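PDB 4CZX: PAN2-PAN3 deadenylation complex catalytic subunit pan2 from Neurospora crassa, which is the catalytic exonuclease subunit of a cytoplasmic deadenylase thought to shorten the poly(A) tails of mRNA, represented here by its N-terminal WD40 domain. Local coordinates for residues M111-G123 with Q155-A167. Numbering follows the deposited sequence.
Sequences MQDLRAMSFTSKG and QYSFLKMSRYICA
With CG of Leu159 swung beside its backbone N (chi1 -64°), the side chain reaches Ala116, whose CB lies 3.9 Å from Leu159 CG, while Leu159 CD1 rests on Ala116 O. Met161 instead sets CG anti to its N (chi1 175°) and bends at the next bond, laying its thioether chain along the carbonyls of Phe119 and Thr120; Met161 CE ends 3.4 Å from Thr120 O. Ser118 CB lies 3.6 Å from Leu159 CB and against the Leu159 carbonyl carbon; its OG, near Ile165 CG2, donates to Phe119 O. Arg115 brings CB to 3.6 Å from Tyr156 O, a buried acceptor without a partner, then turns back to grip Asp113 side-on, NE on OD1 and NH2 on OD2. With an alanine here, CB would still meet Tyr156 O, but Asp113 OD2 would probably lose its salt-bridge partner. Strands 114-119 and 158-161, the innermost of adjacent propeller blades, run nearly parallel (6°), yet no direct hydrogen bond joins them. Like faces like: Met117 O and Leu159 O, both acceptors, stand 3.3 Å apart. One water sits 2.8 Å from both Arg115 O and Ser157 O; another accepts from Phe119 N and Met161 N. Small and apolar side chains packed on the neighbouring backbone, with bridging waters, therefore join the blades.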
ATOM      1  N   MET A 111      30.141  10.199   1.973  1.00 30.75           N
ATOM      2  CA  MET A 111      29.955   8.937   1.269  1.00 25.23           C
ATOM      3  C   MET A 111      29.188   9.199  -0.018  1.00 29.81           C
ATOM      4  O   MET A 111      27.959   9.137  -0.042  1.00 34.21           O
ATOM      5  CB  MET A 111      29.220   7.919   2.151  1.00 28.40           C
ATOM      6  CG  MET A 111      29.964   7.581   3.414  1.00 27.69           C
ATOM      7  SD  MET A 111      29.004   6.513   4.512  1.00 29.68           S
ATOM      8  CE  MET A 111      30.221   6.142   5.774  1.00 29.21           C
ATOM      9  N   GLN A 112      29.923   9.500  -1.089  1.00 31.37           N
ATOM     10  CA  GLN A 112      29.300   9.869  -2.354  1.00 32.31           C
ATOM     11  C   GLN A 112      29.335   8.737  -3.369  1.00 26.62           C
ATOM     12  O   GLN A 112      28.373   8.535  -4.107  1.00 31.51           O
ATOM     13  CB  GLN A 112      29.967  11.117  -2.929  1.00 32.93           C
ATOM     14  CG  GLN A 112      29.570  12.390  -2.191  1.00 45.70           C
ATOM     15  CD  GLN A 112      28.051  12.542  -2.059  1.00 59.49           C
ATOM     16  OE1 GLN A 112      27.311  12.440  -3.044  1.00 58.28           O
ATOM     17  NE2 GLN A 112      27.583  12.782  -0.834  1.00 62.25           N
ATOM     18  N   ASP A 113      30.451   8.019  -3.429  1.00 25.76           N
ATOM     19  CA  ASP A 113      30.554   6.858  -4.298  1.00 30.73           C
ATOM     20  C   ASP A 113      31.583   5.875  -3.739  1.00 29.49           C
ATOM     21  O   ASP A 113      32.636   5.644  -4.347  1.00 25.18           O
ATOM     22  CB  ASP A 113      30.917   7.276  -5.728  1.00 31.41           C
ATOM     23  CG  ASP A 113      30.746   6.141  -6.728  1.00 32.98           C
ATOM     24  OD1 ASP A 113      30.199   5.085  -6.346  1.00 31.49           O
ATOM     25  OD2 ASP A 113      31.150   6.298  -7.896  1.00 29.57           O
ATOM     26  N   LEU A 114      31.273   5.317  -2.567  1.00 26.26           N
ATOM     27  CA  LEU A 114      32.127   4.312  -1.927  1.00 26.00           C
ATOM     28  C   LEU A 114      32.198   3.048  -2.762  1.00 26.40           C
ATOM     29  O   LEU A 114      31.197   2.651  -3.348  1.00 26.32           O
ATOM     30  CB  LEU A 114      31.593   3.956  -0.536  1.00 19.63           C
ATOM     31  CG  LEU A 114      31.453   5.086   0.481  1.00 24.93           C
ATOM     32  CD1 LEU A 114      30.884   4.510   1.767  1.00 25.90           C
ATOM     33  CD2 LEU A 114      32.800   5.728   0.737  1.00 27.42           C
ATOM     34  N   ARG A 115      33.365   2.405  -2.795  1.00 22.98           N
ATOM     35  CA  ARG A 115      33.557   1.197  -3.598  1.00 22.51           C
ATOM     36  C   ARG A 115      34.226   0.058  -2.843  1.00 24.01           C
ATOM     37  O   ARG A 115      34.170  -1.105  -3.268  1.00 23.93           O
ATOM     38  CB  ARG A 115      34.405   1.514  -4.839  1.00 23.62           C
ATOM     39  CG  ARG A 115      33.756   2.498  -5.819  1.00 22.77           C
ATOM     40  CD  ARG A 115      32.464   1.947  -6.406  1.00 21.15           C
ATOM     41  NE  ARG A 115      31.883   2.924  -7.340  1.00 24.66           N
ATOM     42  CZ  ARG A 115      32.189   3.004  -8.635  1.00 25.49           C
ATOM     43  NH1 ARG A 115      33.059   2.157  -9.180  1.00 26.58           N
ATOM     44  NH2 ARG A 115      31.620   3.938  -9.399  1.00 26.77           N
ATOM     45  N   ALA A 116      34.882   0.392  -1.732  1.00 22.07           N
ATOM     46  CA  ALA A 116      35.763  -0.551  -1.088  1.00 22.19           C
ATOM     47  C   ALA A 116      35.933  -0.266   0.387  1.00 23.73           C
ATOM     48  O   ALA A 116      35.897   0.879   0.835  1.00 26.06           O
ATOM     49  CB  ALA A 116      37.150  -0.540  -1.773  1.00 23.44           C
ATOM     50  N   MET A 117      36.169  -1.325   1.132  1.00 20.76           N
ATOM     51  CA  MET A 117      36.598  -1.150   2.506  1.00 21.09           C
ATOM     52  C   MET A 117      37.454  -2.289   2.993  1.00 23.14           C
ATOM     53  O   MET A 117      37.449  -3.389   2.422  1.00 24.41           O
ATOM     54  CB  MET A 117      35.400  -1.002   3.402  1.00 24.35           C
ATOM     55  CG  MET A 117      34.582  -2.174   3.359  1.00 27.71           C
ATOM     56  SD  MET A 117      33.289  -1.802   4.512  1.00 70.53           S
ATOM     57  CE  MET A 117      32.401  -3.184   4.094  1.00 13.11           C
ATOM     58  N   SER A 118      38.184  -2.020   4.064  1.00 25.51           N
ATOM     59  CA  SER A 118      39.103  -2.997   4.629  1.00 25.54           C
ATOM     60  C   SER A 118      39.257  -2.772   6.117  1.00 26.14           C
ATOM     61  O   SER A 118      38.920  -1.709   6.636  1.00 23.14           O
ATOM     62  CB  SER A 118      40.478  -2.905   3.953  1.00 25.57           C
ATOM     63  OG  SER A 118      41.165  -1.737   4.377  1.00 26.49           O
ATOM     64  N   PHE A 119      39.794  -3.766   6.804  1.00 25.73           N
ATOM     65  CA  PHE A 119      40.227  -3.557   8.170  1.00 28.20           C
ATOM     66  C   PHE A 119      41.513  -2.737   8.152  1.00 31.80           C
ATOM     67  O   PHE A 119      42.057  -2.435   7.082  1.00 32.65           O
ATOM     68  CB  PHE A 119      40.392  -4.899   8.883  1.00 32.55           C
ATOM     69  CG  PHE A 119      39.106  -5.672   8.972  1.00 30.61           C
ATOM     70  CD1 PHE A 119      38.079  -5.224   9.787  1.00 27.53           C
ATOM     71  CD2 PHE A 119      38.908  -6.820   8.218  1.00 28.03           C
ATOM     72  CE1 PHE A 119      36.875  -5.909   9.864  1.00 26.99           C
ATOM     73  CE2 PHE A 119      37.708  -7.509   8.284  1.00 29.67           C
ATOM     74  CZ  PHE A 119      36.691  -7.057   9.118  1.00 30.20           C
ATOM     75  N   THR A 120      41.974  -2.348   9.333  1.00 32.23           N
ATOM     76  CA  THR A 120      43.139  -1.487   9.448  1.00 30.70           C
ATOM     77  C   THR A 120      44.110  -2.121  10.442  1.00 32.00           C
ATOM     78  O   THR A 120      44.297  -3.333  10.429  1.00 34.18           O
ATOM     79  CB  THR A 120      42.752  -0.053   9.892  1.00 26.60           C
ATOM     80  OG1 THR A 120      42.251  -0.072  11.238  1.00 28.42           O
ATOM     81  CG2 THR A 120      41.683   0.531   8.950  1.00 28.49           C
ATOM     82  N   SER A 121      44.702  -1.312  11.310  1.00 28.76           N
ATOM     83  CA  SER A 121      45.696  -1.823  12.248  1.00 31.27           C
ATOM     84  C   SER A 121      45.054  -2.324  13.541  1.00 29.52           C
ATOM     85  O   SER A 121      45.761  -2.711  14.476  1.00 30.50           O
ATOM     86  CB  SER A 121      46.733  -0.745  12.575  1.00 38.65           C
ATOM     87  OG  SER A 121      46.148   0.304  13.329  1.00 34.78           O
ATOM     88  N   LYS A 122      43.725  -2.345  13.581  1.00 31.63           N
ATOM     89  CA  LYS A 122      43.029  -2.566  14.852  1.00 37.04           C
ATOM     90  C   LYS A 122      42.151  -3.809  14.848  1.00 38.58           C
ATOM     91  O   LYS A 122      41.093  -3.844  15.481  1.00 38.54           O
ATOM     92  CB  LYS A 122      42.206  -1.330  15.208  1.00 36.76           C
ATOM     93  CG  LYS A 122      43.062  -0.078  15.312  1.00 37.74           C
ATOM     94  CD  LYS A 122      42.267   1.143  15.715  1.00 36.01           C
ATOM     95  CE  LYS A 122      43.140   2.380  15.578  1.00 37.53           C
ATOM     96  NZ  LYS A 122      42.370   3.630  15.799  1.00 39.49           N
ATOM     97  N   GLY A 123      42.613  -4.843  14.157  1.00 38.05           N
ATOM     98  CA  GLY A 123      41.889  -6.093  14.094  1.00 43.63           C
ATOM     99  C   GLY A 123      40.551  -5.885  13.422  1.00 38.75           C
ATOM    100  O   GLY A 123      40.483  -5.401  12.300  1.00 40.08           O
ATOM    101  N   GLN A 155      41.794   7.433  -6.210  1.00 30.22           N
ATOM    102  CA  GLN A 155      40.483   6.850  -5.966  1.00 29.30           C
ATOM    103  C   GLN A 155      40.594   5.335  -6.052  1.00 29.60           C
ATOM    104  O   GLN A 155      41.358   4.812  -6.863  1.00 30.23           O
ATOM    105  CB  GLN A 155      39.458   7.402  -6.957  1.00 30.61           C
ATOM    106  CG  GLN A 155      39.313   8.914  -6.864  1.00 33.70           C
ATOM    107  CD  GLN A 155      38.244   9.452  -7.783  1.00 39.68           C
ATOM    108  OE1 GLN A 155      37.662   8.708  -8.572  1.00 36.04           O
ATOM    109  NE2 GLN A 155      37.972  10.753  -7.684  1.00 39.23           N
ATOM    110  N   TYR A 156      39.858   4.631  -5.192  1.00 28.65           N
ATOM    111  CA  TYR A 156      40.086   3.206  -5.011  1.00 26.65           C
ATOM    112  C   TYR A 156      38.914   2.318  -5.417  1.00 27.93           C
ATOM    113  O   TYR A 156      37.758   2.646  -5.151  1.00 24.09           O
ATOM    114  CB  TYR A 156      40.451   2.934  -3.540  1.00 27.18           C
ATOM    115  CG  TYR A 156      41.769   3.559  -3.137  1.00 29.66           C
ATOM    116  CD1 TYR A 156      42.955   3.162  -3.742  1.00 28.71           C
ATOM    117  CD2 TYR A 156      41.832   4.543  -2.162  1.00 34.37           C
ATOM    118  CE1 TYR A 156      44.173   3.727  -3.385  1.00 26.77           C
ATOM    119  CE2 TYR A 156      43.046   5.107  -1.789  1.00 33.84           C
ATOM    120  CZ  TYR A 156      44.216   4.691  -2.412  1.00 33.25           C
ATOM    121  OH  TYR A 156      45.425   5.243  -2.068  1.00 34.29           O
ATOM    122  N   SER A 157      39.231   1.169  -6.017  1.00 29.13           N
ATOM    123  CA  SER A 157      38.225   0.147  -6.316  1.00 28.32           C
ATOM    124  C   SER A 157      38.244  -1.049  -5.360  1.00 26.86           C
ATOM    125  O   SER A 157      37.241  -1.754  -5.243  1.00 25.00           O
ATOM    126  CB  SER A 157      38.397  -0.365  -7.748  1.00 26.32           C
ATOM    127  OG  SER A 157      38.236   0.695  -8.681  1.00 25.33           O
ATOM    128  N   PHE A 158      39.393  -1.292  -4.728  1.00 26.12           N
ATOM    129  CA  PHE A 158      39.578  -2.388  -3.766  1.00 28.42           C
ATOM    130  C   PHE A 158      40.467  -1.941  -2.621  1.00 29.69           C
ATOM    131  O   PHE A 158      41.406  -1.156  -2.820  1.00 24.71           O
ATOM    132  CB  PHE A 158      40.243  -3.628  -4.388  1.00 25.62           C
ATOM    133  CG  PHE A 158      39.445  -4.287  -5.465  1.00 28.12           C
ATOM    134  CD1 PHE A 158      39.606  -3.905  -6.785  1.00 26.37           C
ATOM    135  CD2 PHE A 158      38.573  -5.318  -5.172  1.00 33.37           C
ATOM    136  CE1 PHE A 158      38.876  -4.512  -7.791  1.00 28.62           C
ATOM    137  CE2 PHE A 158      37.846  -5.929  -6.178  1.00 27.99           C
ATOM    138  CZ  PHE A 158      38.005  -5.533  -7.487  1.00 31.11           C
ATOM    139  N   LEU A 159      40.183  -2.488  -1.442  1.00 26.15           N
ATOM    140  CA  LEU A 159      41.012  -2.342  -0.249  1.00 30.81           C
ATOM    141  C   LEU A 159      41.057  -3.683   0.461  1.00 30.75           C
ATOM    142  O   LEU A 159      40.024  -4.327   0.612  1.00 27.43           O
ATOM    143  CB  LEU A 159      40.444  -1.276   0.700  1.00 26.34           C
ATOM    144  CG  LEU A 159      40.383   0.179   0.221  1.00 27.74           C
ATOM    145  CD1 LEU A 159      39.562   1.022   1.196  1.00 27.55           C
ATOM    146  CD2 LEU A 159      41.791   0.733   0.120  1.00 28.27           C
ATOM    147  N   LYS A 160      42.239  -4.123   0.886  1.00 28.61           N
ATOM    148  CA  LYS A 160      42.305  -5.283   1.772  1.00 27.24           C
ATOM    149  C   LYS A 160      43.538  -5.230   2.659  1.00 32.44           C
ATOM    150  O   LYS A 160      44.652  -4.958   2.198  1.00 30.02           O
ATOM    151  CB  LYS A 160      42.273  -6.599   0.977  1.00 29.18           C
ATOM    152  CG  LYS A 160      42.400  -7.847   1.872  1.00 30.31           C
ATOM    153  CD  LYS A 160      41.872  -9.112   1.198  1.00 33.90           C
ATOM    154  CE  LYS A 160      42.159 -10.367   2.042  1.00 42.96           C
ATOM    155  NZ  LYS A 160      41.556 -11.593   1.430  1.00 44.37           N
ATOM    156  N   MET A 161      43.311  -5.489   3.943  1.00 27.53           N
ATOM    157  CA  MET A 161      44.356  -5.516   4.943  1.00 25.98           C
ATOM    158  C   MET A 161      44.988  -6.894   5.054  1.00 29.70           C
ATOM    159  O   MET A 161      44.290  -7.886   5.229  1.00 29.44           O
ATOM    160  CB  MET A 161      43.774  -5.098   6.301  1.00 27.62           C
ATOM    161  CG  MET A 161      44.743  -5.193   7.453  1.00 25.30           C
ATOM    162  SD  MET A 161      46.185  -4.121   7.289  1.00 32.56           S
ATOM    163  CE  MET A 161      47.057  -4.564   8.804  1.00 39.22           C
ATOM    164  N   SER A 162      46.307  -6.952   4.921  1.00 30.49           N
ATOM    165  CA  SER A 162      47.056  -8.155   5.265  1.00 32.44           C
ATOM    166  C   SER A 162      48.178  -7.728   6.183  1.00 34.59           C
ATOM    167  O   SER A 162      47.965  -7.535   7.381  1.00 35.87           O
ATOM    168  CB  SER A 162      47.597  -8.870   4.021  1.00 37.41           C
ATOM    169  OG  SER A 162      48.273  -7.974   3.146  1.00 35.42           O
ATOM    170  N   ARG A 163      49.370  -7.575   5.616  1.00 35.19           N
ATOM    171  CA  ARG A 163      50.504  -6.982   6.320  1.00 40.32           C
ATOM    172  C   ARG A 163      50.348  -5.461   6.301  1.00 38.81           C
ATOM    173  O   ARG A 163      50.685  -4.771   7.263  1.00 37.59           O
ATOM    174  CB  ARG A 163      51.825  -7.403   5.664  1.00 38.71           C
ATOM    175  CG  ARG A 163      53.062  -6.973   6.440  1.00 39.66           C
ATOM    176  CD  ARG A 163      54.362  -7.301   5.696  1.00 48.91           C
ATOM    177  NE  ARG A 163      54.493  -8.718   5.360  1.00 47.47           N
ATOM    178  CZ  ARG A 163      55.304  -9.567   5.984  1.00 57.04           C
ATOM    179  NH1 ARG A 163      56.062  -9.145   6.990  1.00 55.06           N
ATOM    180  NH2 ARG A 163      55.357 -10.838   5.602  1.00 59.07           N
ATOM    181  N   TYR A 164      49.838  -4.966   5.177  1.00 33.26           N
ATOM    182  CA  TYR A 164      49.560  -3.550   4.948  1.00 31.74           C
ATOM    183  C   TYR A 164      48.187  -3.465   4.319  1.00 29.48           C
ATOM    184  O   TYR A 164      47.621  -4.485   3.932  1.00 34.09           O
ATOM    185  CB  TYR A 164      50.593  -2.901   4.011  1.00 35.53           C
ATOM    186  CG  TYR A 164      52.035  -3.106   4.416  1.00 41.84           C
ATOM    187  CD1 TYR A 164      52.562  -2.467   5.531  1.00 52.32           C
ATOM    188  CD2 TYR A 164      52.863  -3.941   3.686  1.00 44.39           C
ATOM    189  CE1 TYR A 164      53.876  -2.658   5.911  1.00 55.76           C
ATOM    190  CE2 TYR A 164      54.183  -4.138   4.051  1.00 51.66           C
ATOM    191  CZ  TYR A 164      54.685  -3.491   5.164  1.00 57.98           C
ATOM    192  OH  TYR A 164      55.992  -3.683   5.533  1.00 62.75           O
ATOM    193  N   ILE A 165      47.659  -2.254   4.189  1.00 28.06           N
ATOM    194  CA  ILE A 165      46.424  -2.067   3.448  1.00 25.33           C
ATOM    195  C   ILE A 165      46.773  -1.976   1.969  1.00 31.52           C
ATOM    196  O   ILE A 165      47.444  -1.044   1.544  1.00 32.21           O
ATOM    197  CB  ILE A 165      45.660  -0.802   3.898  1.00 28.81           C
ATOM    198  CG1 ILE A 165      45.178  -0.967   5.343  1.00 32.31           C
ATOM    199  CG2 ILE A 165      44.474  -0.524   2.978  1.00 30.79           C
ATOM    200  CD1 ILE A 165      44.600   0.304   5.938  1.00 35.83           C
ATOM    201  N   CYS A 166      46.331  -2.964   1.198  1.00 29.45           N
ATOM    202  CA  CYS A 166      46.605  -2.970  -0.228  1.00 29.50           C
ATOM    203  C   CYS A 166      45.428  -2.351  -0.948  1.00 31.77           C
ATOM    204  O   CYS A 166      44.285  -2.820  -0.859  1.00 28.00           O
ATOM    205  CB  CYS A 166      46.890  -4.379  -0.733  1.00 28.28           C
ATOM    206  SG  CYS A 166      48.284  -5.161   0.119  1.00 35.47           S
ATOM    207  N   ALA A 167      45.731  -1.279  -1.667  1.00 30.01           N
ATOM    208  CA  ALA A 167      44.707  -0.380  -2.174  1.00 31.03           C
ATOM    209  C   ALA A 167      44.777  -0.267  -3.690  1.00 28.15           C
ATOM    210  O   ALA A 167      45.676   0.380  -4.225  1.00 28.47           O
ATOM    211  CB  ALA A 167      44.865   0.988  -1.534  1.00 27.82           C
TER
HETATM  212  O   HOH W   1      35.780  -3.344  -3.414  1.00 23.31           O
HETATM  213  O   HOH W   2      40.583  -6.219   4.946  1.00 24.90           O